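Local coordinates for protein N-acyl-D-glutamate deacylase (Bordetella bronchiseptica, PDB 3GIP) that probably hydrolyses the amide bond of N-acyl-D-glutamate, releasing D-glutamate and a carboxylate, as a zinc-dependent member of the amidohydrolase superfamily, at residues E5-K10 and G43-R48; L29-G34 and A424-V429. One frame throughout, in Å; residues are numbered along the deposited sequence.

Contact 1: E5-K10 and G43-R48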
loop_
_atom_site.group_PDB
_atom_site.type_symbol
_atom_site.label_atom_id
_atom_site.label_comp_id
_atom_site.label_asym_id
_atom_site.label_seq_id
_atom_site.Cartn_x
_atom_site.Cartn_y
_atom_site.Cartn_z
ATOM N N GLU A 5 -18.136 19.998 -27.534
ATOM C CA GLU A 5 -18.836 19.836 -26.227
ATOM C C GLU A 5 -17.949 20.371 -25.110
ATOM O O GLU A 5 -16.761 20.055 -25.040
ATOM C CB GLU A 5 -19.154 18.360 -25.979
ATOM C CG GLU A 5 -20.107 18.118 -24.820
ATOM C CD GLU A 5 -20.413 16.645 -24.617
ATOM O OE1 GLU A 5 -20.747 15.963 -25.609
ATOM O OE2 GLU A 5 -20.329 16.170 -23.465
ATOM N N LYS A 6 -18.533 21.180 -24.234
ATOM C CA LYS A 6 -17.794 21.778 -23.131
ATOM C C LYS A 6 -17.104 20.743 -22.248
ATOM O O LYS A 6 -17.673 19.698 -21.929
ATOM C CB LYS A 6 -18.737 22.636 -22.284
ATOM C CG LYS A 6 -18.039 23.515 -21.263
ATOM C CD LYS A 6 -19.019 24.500 -20.646
ATOM C CE LYS A 6 -18.321 25.467 -19.707
ATOM N NZ LYS A 6 -19.265 26.494 -19.180
ATOM N N LEU A 7 -15.868 21.045 -21.863
ATOM C CA LEU A 7 -15.089 20.166 -21.000
ATOM C C LEU A 7 -15.492 20.416 -19.553
ATOM O O LEU A 7 -15.863 21.533 -19.192
ATOM C CB LEU A 7 -13.593 20.454 -21.154
ATOM C CG LEU A 7 -12.901 20.071 -22.462
ATOM C CD1 LEU A 7 -11.496 20.653 -22.483
ATOM C CD2 LEU A 7 -12.858 18.558 -22.595
ATOM N N ASP A 8 -15.421 19.379 -18.728
ATOM C CA ASP A 8 -15.767 19.526 -17.322
ATOM C C ASP A 8 -14.587 20.114 -16.563
ATOM O O ASP A 8 -14.763 20.818 -15.566
ATOM C CB ASP A 8 -16.152 18.175 -16.717
ATOM C CG ASP A 8 -17.466 17.653 -17.258
ATOM O OD1 ASP A 8 -18.435 18.439 -17.310
ATOM O OD2 ASP A 8 -17.538 16.462 -17.623
ATOM N N PHE A 9 -13.385 19.832 -17.054
ATOM C CA PHE A 9 -12.166 20.318 -16.424
ATOM C C PHE A 9 -11.045 20.393 -17.454
ATOM O O PHE A 9 -11.026 19.641 -18.427
ATOM C CB PHE A 9 -11.747 19.352 -15.308
ATOM C CG PHE A 9 -11.366 20.023 -14.015
ATOM C CD1 PHE A 9 -12.124 19.813 -12.867
ATOM C CD2 PHE A 9 -10.240 20.840 -13.932
ATOM C CE1 PHE A 9 -11.771 20.404 -11.655
ATOM C CE2 PHE A 9 -9.876 21.438 -12.721
ATOM C CZ PHE A 9 -10.645 21.218 -11.581
ATOM N N LYS A 10 -10.124 21.325 -17.254
ATOM C CA LYS A 10 -8.975 21.436 -18.136
ATOM C C LYS A 10 -7.812 21.943 -17.297
ATOM O O LYS A 10 -7.983 22.806 -16.438
ATOM C CB LYS A 10 -9.250 22.370 -19.324
ATOM C CG LYS A 10 -9.288 23.859 -19.032
ATOM C CD LYS A 10 -9.404 24.626 -20.345
ATOM C CE LYS A 10 -9.391 26.133 -20.145
ATOM N NZ LYS A 10 -9.452 26.856 -21.451
ATOM N N GLY A 43 -6.123 25.866 -24.646
ATOM C CA GLY A 43 -6.216 27.220 -24.130
ATOM C C GLY A 43 -7.524 27.942 -24.403
ATOM O O GLY A 43 -8.040 28.647 -23.535
ATOM N N ALA A 44 -8.064 27.771 -25.605
ATOM C CA ALA A 44 -9.308 28.434 -25.981
ATOM C C ALA A 44 -10.529 27.524 -25.885
ATOM O O ALA A 44 -11.635 27.924 -26.245
ATOM C CB ALA A 44 -9.187 28.992 -27.396
ATOM N N HIS A 45 -10.331 26.305 -25.397
ATOM C CA HIS A 45 -11.431 25.357 -25.271
ATOM C C HIS A 45 -12.197 25.580 -23.965
ATOM O O HIS A 45 -11.639 25.458 -22.875
ATOM C CB HIS A 45 -10.890 23.923 -25.332
ATOM C CG HIS A 45 -11.951 22.876 -25.480
ATOM N ND1 HIS A 45 -11.656 21.550 -25.720
ATOM C CD2 HIS A 45 -13.302 22.954 -25.418
ATOM C CE1 HIS A 45 -12.779 20.859 -25.801
ATOM N NE2 HIS A 45 -13.792 21.686 -25.622
ATOM N N PRO A 46 -13.491 25.926 -24.063
ATOM C CA PRO A 46 -14.327 26.166 -22.882
ATOM C C PRO A 46 -14.352 24.981 -21.917
ATOM O O PRO A 46 -14.347 23.824 -22.338
ATOM C CB PRO A 46 -15.700 26.442 -23.488
ATOM C CG PRO A 46 -15.355 27.114 -24.781
ATOM C CD PRO A 46 -14.230 26.246 -25.298
ATOM N N ALA A 47 -14.381 25.282 -20.623
ATOM C CA ALA A 47 -14.415 24.254 -19.589
ATOM C C ALA A 47 -15.113 24.783 -18.339
ATOM O O ALA A 47 -15.040 25.976 -18.034
ATOM C CB ALA A 47 -12.996 23.808 -19.248
ATOM N N ARG A 48 -15.792 23.894 -17.621
ATOM C CA ARG A 48 -16.501 24.272 -16.403
ATOM C C ARG A 48 -15.518 24.663 -15.304
ATOM O O ARG A 48 -15.768 25.587 -14.530
ATOM C CB ARG A 48 -17.384 23.116 -15.927
ATOM C CG ARG A 48 -18.520 22.780 -16.882
ATOM C CD ARG A 48 -19.373 21.637 -16.352
ATOM N NE ARG A 48 -20.557 21.412 -17.177
ATOM C CZ ARG A 48 -20.527 21.026 -18.449
ATOM N NH1 ARG A 48 -19.366 20.814 -19.056
ATOM N NH2 ARG A 48 -21.660 20.854 -19.117
#
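Leu7 and Ala47 form a parallel beta bridge that joins residues 43-48, in the loop after strand 35-40, to residues 5-10. Two backbone hydrogen bonds frame it: Leu7 N donates to Pro46 O over 3.2 Å, and Arg48 N to Leu7 O over 2.8 Å. That same Leu7 O also receives a CA-H contact from Ala47. A further, weak bond runs from His45 NE2 to Glu5 O (3.4 Å).

Among the apolar contacts, Leu7 CD1 sits over one face of the His45 imidazole, 3.6 Å from its centroid and 22° off the normal, a CH-pi contact in which the two side chains cross at about a right angle. Ala47 CB touches both Leu7 CB and the methylenes of Lys10.

Charged groups close both ends. A chi1 of 74° sets Lys10 CG in the slot flanked by its own N and C, and the chain then runs extended across Ala47, so that NZ bonds His45 O at 3.0 Å, from above the carbonyl plane. NZ also bonds Gly43 O, weakly, and Leu42 O, just before the segment. At the far end, Arg48 NH1 forms a salt bridge with Asp8 OD1 (3.1 Å), the oxygen well out of the guanidinium plane, while Lys6 CD lies over the opposite face, toward its rim. Asp8 OD2 is bonded to Asp33 N. The Asp8-Arg48 pairing therefore rests on charge, without a directed N-H, whereas Lys10 NZ is held by several loop carbonyls.

Contact 2: L29-G34 and A424-V429; sequences LGVRDG and AWADVV
Leu29 opens the contact from strand 28-32, meeting Val428 tip to tip, with Leu29 CD2 3.6 Å from Val428 CG2. Leu29 has its CG trans to the backbone N (chi1 -177°), which carries the branched end across to the valine. Two residues on, Val31 presents both methyls to one small partner: CG1 lies 3.6 Å and CG2 3.7 Å from Ala426 CB, so the alanine methyl rests against the fork of the valine. The strand then gives way to a turn at Asp33 and Gly34, both with positive phi. Here the apolar contact becomes polar, as Ala426 N donates to Gly34 O over 2.8 Å in a nearly straight bond (167° at the hydrogen). Gly34 O also lies near the plane of the Trp425 indole, at its edge, 3.4 Å from CE3. Ala426 is the centre of an inverse gamma turn, closed by a weak bond from Asp427 N to Trp425 O, and it turns both its N-H and its methyl to the first segment. Around this join, Ile36 and Ile39 of strand 35-40 touch Leu29, Phe9 of strand 7-12 touches Val31, and Val58 of strand 57-64 packs against both Leu29 and Val428.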
loop_
_atom_site.group_PDB
_atom_site.type_symbol
_atom_site.label_atom_id
_atom_site.label_comp_id
_atom_site.label_asym_id
_atom_site.label_seq_id
_atom_site.Cartn_x
_atom_site.Cartn_y
_atom_site.Cartn_z
ATOM N N LEU A 29 -4.408 19.172 -20.559
ATOM C CA LEU A 29 -5.227 17.989 -20.343
ATOM C C LEU A 29 -6.692 18.383 -20.201
ATOM O O LEU A 29 -7.027 19.288 -19.434
ATOM C CB LEU A 29 -4.772 17.261 -19.075
ATOM C CG LEU A 29 -5.463 15.941 -18.720
ATOM C CD1 LEU A 29 -4.903 14.822 -19.578
ATOM C CD2 LEU A 29 -5.225 15.628 -17.252
ATOM N N GLY A 30 -7.556 17.703 -20.951
ATOM C CA GLY A 30 -8.979 17.983 -20.893
ATOM C C GLY A 30 -9.746 16.820 -20.292
ATOM O O GLY A 30 -9.450 15.658 -20.576
ATOM N N VAL A 31 -10.737 17.129 -19.464
ATOM C CA VAL A 31 -11.534 16.098 -18.815
ATOM C C VAL A 31 -13.028 16.272 -19.063
ATOM O O VAL A 31 -13.546 17.390 -19.060
ATOM C CB VAL A 31 -11.296 16.103 -17.284
ATOM C CG1 VAL A 31 -12.180 15.064 -16.608
ATOM C CG2 VAL A 31 -9.833 15.828 -16.985
ATOM N N ARG A 32 -13.717 15.158 -19.286
ATOM C CA ARG A 32 -15.159 15.186 -19.486
ATOM C C ARG A 32 -15.757 13.849 -19.077
ATOM O O ARG A 32 -15.252 12.787 -19.451
ATOM C CB ARG A 32 -15.526 15.483 -20.942
ATOM C CG ARG A 32 -17.026 15.725 -21.109
ATOM C CD ARG A 32 -17.469 15.787 -22.559
ATOM N NE ARG A 32 -16.823 16.859 -23.305
ATOM C CZ ARG A 32 -15.894 16.663 -24.234
ATOM N NH1 ARG A 32 -15.501 15.430 -24.528
ATOM N NH2 ARG A 32 -15.363 17.695 -24.873
ATOM N N ASP A 33 -16.831 13.909 -18.298
ATOM C CA ASP A 33 -17.515 12.712 -17.830
ATOM C C ASP A 33 -16.590 11.772 -17.065
ATOM O O ASP A 33 -16.701 10.548 -17.172
ATOM C CB ASP A 33 -18.153 11.980 -19.013
ATOM C CG ASP A 33 -19.144 12.851 -19.764
ATOM O OD1 ASP A 33 -20.066 13.390 -19.118
ATOM O OD2 ASP A 33 -19.000 12.997 -20.997
ATOM N N GLY A 34 -15.676 12.363 -16.298
ATOM C CA GLY A 34 -14.749 11.594 -15.486
ATOM C C GLY A 34 -13.557 10.995 -16.205
ATOM O O GLY A 34 -12.693 10.388 -15.573
ATOM N N ALA A 424 -8.878 7.211 -20.750
ATOM C CA ALA A 424 -8.602 6.687 -19.419
ATOM C C ALA A 424 -9.295 7.541 -18.366
ATOM O O ALA A 424 -9.655 8.687 -18.627
ATOM C CB ALA A 424 -7.099 6.664 -19.172
ATOM N N TRP A 425 -9.495 6.975 -17.180
ATOM C CA TRP A 425 -10.127 7.710 -16.095
ATOM C C TRP A 425 -9.263 8.906 -15.715
ATOM O O TRP A 425 -8.031 8.821 -15.701
ATOM C CB TRP A 425 -10.332 6.805 -14.884
ATOM C CG TRP A 425 -11.422 5.807 -15.078
ATOM C CD1 TRP A 425 -11.284 4.472 -15.321
ATOM C CD2 TRP A 425 -12.829 6.071 -15.059
ATOM N NE1 TRP A 425 -12.522 3.883 -15.453
ATOM C CE2 TRP A 425 -13.487 4.843 -15.297
ATOM C CE3 TRP A 425 -13.599 7.227 -14.865
ATOM C CZ2 TRP A 425 -14.881 4.737 -15.345
ATOM C CZ3 TRP A 425 -14.988 7.121 -14.912
ATOM C CH2 TRP A 425 -15.612 5.882 -15.151
ATOM N N ALA A 426 -9.914 10.018 -15.394
ATOM C CA ALA A 426 -9.197 11.236 -15.050
ATOM C C ALA A 426 -8.673 11.331 -13.619
ATOM O O ALA A 426 -9.063 12.232 -12.866
ATOM C CB ALA A 426 -10.063 12.454 -15.371
ATOM N N ASP A 427 -7.806 10.392 -13.242
ATOM C CA ASP A 427 -7.164 10.419 -11.926
ATOM C C ASP A 427 -5.909 11.222 -12.259
ATOM O O ASP A 427 -5.051 10.754 -13.012
ATOM C CB ASP A 427 -6.765 9.014 -11.453
ATOM C CG ASP A 427 -7.960 8.142 -11.103
ATOM O OD1 ASP A 427 -9.030 8.691 -10.763
ATOM O OD2 ASP A 427 -7.819 6.903 -11.146
ATOM N N VAL A 428 -5.803 12.427 -11.712
ATOM C CA VAL A 428 -4.681 13.299 -12.039
ATOM C C VAL A 428 -4.091 14.031 -10.846
ATOM O O VAL A 428 -4.805 14.412 -9.923
ATOM C CB VAL A 428 -5.127 14.383 -13.059
ATOM C CG1 VAL A 428 -3.932 15.188 -13.539
ATOM C CG2 VAL A 428 -5.854 13.741 -14.227
ATOM N N VAL A 429 -2.779 14.230 -10.872
ATOM C CA VAL A 429 -2.116 14.983 -9.819
ATOM C C VAL A 429 -1.242 16.027 -10.493
ATOM O O VAL A 429 -0.546 15.737 -11.468
ATOM C CB VAL A 429 -1.239 14.097 -8.895
ATOM C CG1 VAL A 429 -0.150 13.400 -9.690
ATOM C CG2 VAL A 429 -0.626 14.961 -7.796
#

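Contacts 1 and 2 have centres 12 Å apart and meet through strands 7-12 and 28-32, antiparallel neighbours in one four-stranded mixed sheet. At that seam Asp8 and Phe9 both face Val31 in a classic beta bulge, where Phe9 O and Val31 N are probably hydrogen-bonded. Along the chain the segments alternate: 5-10, 29-34, 43-48, then 424-429. Contact 1 is a surface feature joining parts of the N-terminal region, whereas contact 2 brings in strand 428-431, nearly 400 residues later. Together they are consistent with the amidohydrolase plan, in which chain from both ends of the sequence builds a small beta domain beside the metal-bearing barrel.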